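Local coordinates for Abbfa_003403 (Acinetobacter baumannii, PDB 4ZXH), which is a four-domain nonribosomal peptide synthetase that probably condenses, activates, carries and releases aminoacyl or peptidyl intermediates through its condensation, adenylation, carrier and thioesterase domains, at residues Ile1142-Ser1147 / Phe1260-Val1265. Residues are numbered along the deposited sequence; the frame is centred on the assembly and turned at random.
Sequences IAYEIS and FPILLV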
ATOM      1  N   ILE A1142     -48.117   6.497 -18.084  1.00 27.69           N
ATOM      2  CA  ILE A1142     -47.769   5.153 -18.539  1.00 23.21           C
ATOM      3  C   ILE A1142     -48.601   4.103 -17.819  1.00 37.39           C
ATOM      4  O   ILE A1142     -49.214   3.244 -18.470  1.00 32.74           O
ATOM      5  CB  ILE A1142     -46.291   4.856 -18.323  1.00 22.10           C
ATOM      6  CG1 ILE A1142     -45.444   5.785 -19.195  1.00 21.45           C
ATOM      7  CG2 ILE A1142     -45.984   3.408 -18.619  1.00 23.14           C
ATOM      8  CD1 ILE A1142     -43.972   5.600 -19.033  1.00 20.53           C
ATOM      9  N   ALA A1143     -48.647   4.198 -16.484  1.00 23.54           N
ATOM     10  CA  ALA A1143     -49.448   3.290 -15.650  1.00 24.63           C
ATOM     11  C   ALA A1143     -50.896   3.215 -16.090  1.00 29.14           C
ATOM     12  O   ALA A1143     -51.499   2.139 -16.094  1.00 27.99           O
ATOM     13  CB  ALA A1143     -49.391   3.707 -14.208  1.00 23.72           C
ATOM     14  N   TYR A1144     -51.450   4.366 -16.456  1.00 33.21           N
ATOM     15  CA  TYR A1144     -52.828   4.441 -16.913  1.00 30.21           C
ATOM     16  C   TYR A1144     -52.987   3.610 -18.170  1.00 32.53           C
ATOM     17  O   TYR A1144     -53.892   2.774 -18.252  1.00 33.71           O
ATOM     18  CB  TYR A1144     -53.225   5.893 -17.162  1.00 34.23           C
ATOM     19  CG  TYR A1144     -54.706   6.141 -17.403  1.00 33.82           C
ATOM     20  CD1 TYR A1144     -55.630   6.025 -16.369  1.00 37.08           C
ATOM     21  CD2 TYR A1144     -55.166   6.548 -18.645  1.00 30.37           C
ATOM     22  CE1 TYR A1144     -56.976   6.274 -16.575  1.00 40.01           C
ATOM     23  CE2 TYR A1144     -56.508   6.810 -18.866  1.00 32.49           C
ATOM     24  CZ  TYR A1144     -57.411   6.667 -17.832  1.00 42.93           C
ATOM     25  OH  TYR A1144     -58.750   6.927 -18.053  1.00 44.65           O
ATOM     26  N   GLU A1145     -52.090   3.811 -19.137  1.00 31.24           N
ATOM     27  CA  GLU A1145     -52.194   3.089 -20.408  1.00 41.26           C
ATOM     28  C   GLU A1145     -51.900   1.592 -20.237  1.00 39.89           C
ATOM     29  O   GLU A1145     -52.492   0.749 -20.914  1.00 36.38           O
ATOM     30  CB  GLU A1145     -51.261   3.697 -21.467  1.00 34.06           C
ATOM     31  CG  GLU A1145     -51.175   2.894 -22.768  1.00 32.29           C
ATOM     32  CD  GLU A1145     -52.514   2.795 -23.510  1.00 43.69           C
ATOM     33  OE1 GLU A1145     -53.414   3.640 -23.271  1.00 41.46           O
ATOM     34  OE2 GLU A1145     -52.660   1.871 -24.343  1.00 43.69           O
ATOM     35  N   ILE A1146     -50.996   1.258 -19.323  1.00 35.87           N
ATOM     36  CA  ILE A1146     -50.742  -0.143 -19.027  1.00 37.56           C
ATOM     37  C   ILE A1146     -51.985  -0.775 -18.415  1.00 39.63           C
ATOM     38  O   ILE A1146     -52.347  -1.895 -18.784  1.00 43.39           O
ATOM     39  CB  ILE A1146     -49.545  -0.317 -18.108  1.00 31.63           C
ATOM     40  CG1 ILE A1146     -48.270  -0.116 -18.916  1.00 29.31           C
ATOM     41  CG2 ILE A1146     -49.523  -1.696 -17.526  1.00 32.64           C
ATOM     42  CD1 ILE A1146     -47.030  -0.309 -18.117  1.00 31.20           C
ATOM     43  N   SER A1147     -52.659  -0.052 -17.521  1.00 33.81           N
ATOM     44  CA  SER A1147     -53.926  -0.537 -16.973  1.00 42.06           C
ATOM     45  C   SER A1147     -54.949  -0.768 -18.065  1.00 51.21           C
ATOM     46  O   SER A1147     -55.618  -1.793 -18.074  1.00 62.36           O
ATOM     47  CB  SER A1147     -54.504   0.442 -15.966  1.00 43.05           C
ATOM     48  OG  SER A1147     -53.561   0.746 -14.967  1.00 44.50           O
ATOM     49  N   PHE A1260     -60.478   3.507 -13.415  1.00 49.90           N
ATOM     50  CA  PHE A1260     -59.626   2.580 -12.702  1.00 45.57           C
ATOM     51  C   PHE A1260     -59.577   3.046 -11.259  1.00 47.45           C
ATOM     52  O   PHE A1260     -59.744   4.235 -10.996  1.00 52.08           O
ATOM     53  CB  PHE A1260     -58.223   2.542 -13.303  1.00 47.55           C
ATOM     54  CG  PHE A1260     -58.162   1.933 -14.662  1.00 55.67           C
ATOM     55  CD1 PHE A1260     -58.096   0.557 -14.813  1.00 59.33           C
ATOM     56  CD2 PHE A1260     -58.135   2.731 -15.792  1.00 58.55           C
ATOM     57  CE1 PHE A1260     -58.033  -0.017 -16.071  1.00 62.24           C
ATOM     58  CE2 PHE A1260     -58.071   2.164 -17.056  1.00 60.12           C
ATOM     59  CZ  PHE A1260     -58.020   0.790 -17.196  1.00 60.03           C
ATOM     60  N   PRO A1261     -59.353   2.124 -10.314  1.00 47.42           N
ATOM     61  CA  PRO A1261     -59.170   2.586  -8.933  1.00 48.83           C
ATOM     62  C   PRO A1261     -57.835   3.332  -8.800  1.00 44.80           C
ATOM     63  O   PRO A1261     -56.770   2.743  -8.970  1.00 40.35           O
ATOM     64  CB  PRO A1261     -59.186   1.288  -8.126  1.00 42.85           C
ATOM     65  CG  PRO A1261     -58.706   0.253  -9.080  1.00 39.59           C
ATOM     66  CD  PRO A1261     -59.137   0.674 -10.453  1.00 45.55           C
ATOM     67  N   ILE A1262     -57.905   4.630  -8.530  1.00 45.62           N
ATOM     68  CA  ILE A1262     -56.727   5.492  -8.589  1.00 41.98           C
ATOM     69  C   ILE A1262     -56.495   6.258  -7.302  1.00 33.32           C
ATOM     70  O   ILE A1262     -57.431   6.805  -6.716  1.00 40.74           O
ATOM     71  CB  ILE A1262     -56.853   6.515  -9.741  1.00 39.00           C
ATOM     72  CG1 ILE A1262     -56.801   5.813 -11.093  1.00 38.61           C
ATOM     73  CG2 ILE A1262     -55.754   7.559  -9.672  1.00 28.30           C
ATOM     74  CD1 ILE A1262     -57.077   6.741 -12.233  1.00 34.66           C
ATOM     75  N   LEU A1263     -55.243   6.299  -6.865  1.00 30.15           N
ATOM     76  CA  LEU A1263     -54.827   7.218  -5.812  1.00 32.87           C
ATOM     77  C   LEU A1263     -53.990   8.319  -6.445  1.00 39.81           C
ATOM     78  O   LEU A1263     -52.899   8.048  -6.973  1.00 42.27           O
ATOM     79  CB  LEU A1263     -54.031   6.495  -4.720  1.00 27.64           C
ATOM     80  CG  LEU A1263     -53.342   7.371  -3.673  1.00 26.79           C
ATOM     81  CD1 LEU A1263     -54.377   8.119  -2.869  1.00 31.37           C
ATOM     82  CD2 LEU A1263     -52.457   6.529  -2.757  1.00 26.54           C
ATOM     83  N   LEU A1264     -54.503   9.551  -6.419  1.00 33.27           N
ATOM     84  CA  LEU A1264     -53.746  10.689  -6.942  1.00 32.16           C
ATOM     85  C   LEU A1264     -53.193  11.561  -5.820  1.00 35.95           C
ATOM     86  O   LEU A1264     -53.952  12.189  -5.081  1.00 42.19           O
ATOM     87  CB  LEU A1264     -54.611  11.528  -7.876  1.00 31.77           C
ATOM     88  CG  LEU A1264     -53.983  12.843  -8.352  1.00 30.09           C
ATOM     89  CD1 LEU A1264     -52.760  12.599  -9.179  1.00 29.61           C
ATOM     90  CD2 LEU A1264     -54.995  13.655  -9.129  1.00 31.78           C
ATOM     91  N   VAL A1265     -51.871  11.580  -5.688  1.00 23.00           N
ATOM     92  CA  VAL A1265     -51.207  12.388  -4.672  1.00 24.88           C
ATOM     93  C   VAL A1265     -50.790  13.717  -5.296  1.00 33.33           C
ATOM     94  O   VAL A1265     -49.943  13.754  -6.192  1.00 33.96           O
ATOM     95  CB  VAL A1265     -49.964  11.659  -4.079  1.00 21.64           C
ATOM     96  CG1 VAL A1265     -49.254  12.533  -3.075  1.00 21.40           C
ATOM     97  CG2 VAL A1265     -50.369  10.337  -3.419  1.00 22.56           C
TER
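Phe1260 lies against Ser1147 and Tyr1144 on helix 1138-1152 and makes the largest share of this contact. One face of its ring takes the methylene of Ser1147: CB of Ser1147 sits 3.7 Å from the centroid of the Phe1260 ring, 17° off the normal, a CH-pi contact. The far end of the ring, CZ of Phe1260, comes to 3.6 Å from the backbone C of Ser1147. An edge of the same ring is turned to the face of the Tyr1144 ring in an offset edge-to-face pair, with planes at 79°. CD2 of Phe1260 is the touching atom, 3.8 Å from CE1 of Tyr1144. With CG anti to the backbone N (chi1 -169°), the ring end of Tyr1144 comes close to Phe1260. The Tyr1144 hydroxyl hydrogen-bonds to the backbone O of Glu1258, and Trp1280 adds a second edge-to-face partner to its ring. Further along, Ile1262 begins strand 1262-1267 and adds a looser touch, CD1 of Ile1262 to CE1 of Tyr1144 at 4.4 Å. Ile1160 of the neighbouring parallel strand 1157-1163 touches both Ser1147 and Phe1260. The contact thus packs a helix on the central sheet of the thioesterase domain, an alpha/beta-hydrolase fold. The helix follows a probable nucleophile elbow at Cys1137. No hydrogen bond crosses between the segments. The Ser1147 hydroxyl instead turns back to O of Ala1143, OG to O 2.7 Å, on the opposite face of that carbonyl from the Ser1147 backbone N. The buried serine donates its hydroxyl proton within the helix and offers its CB to the aromatic face.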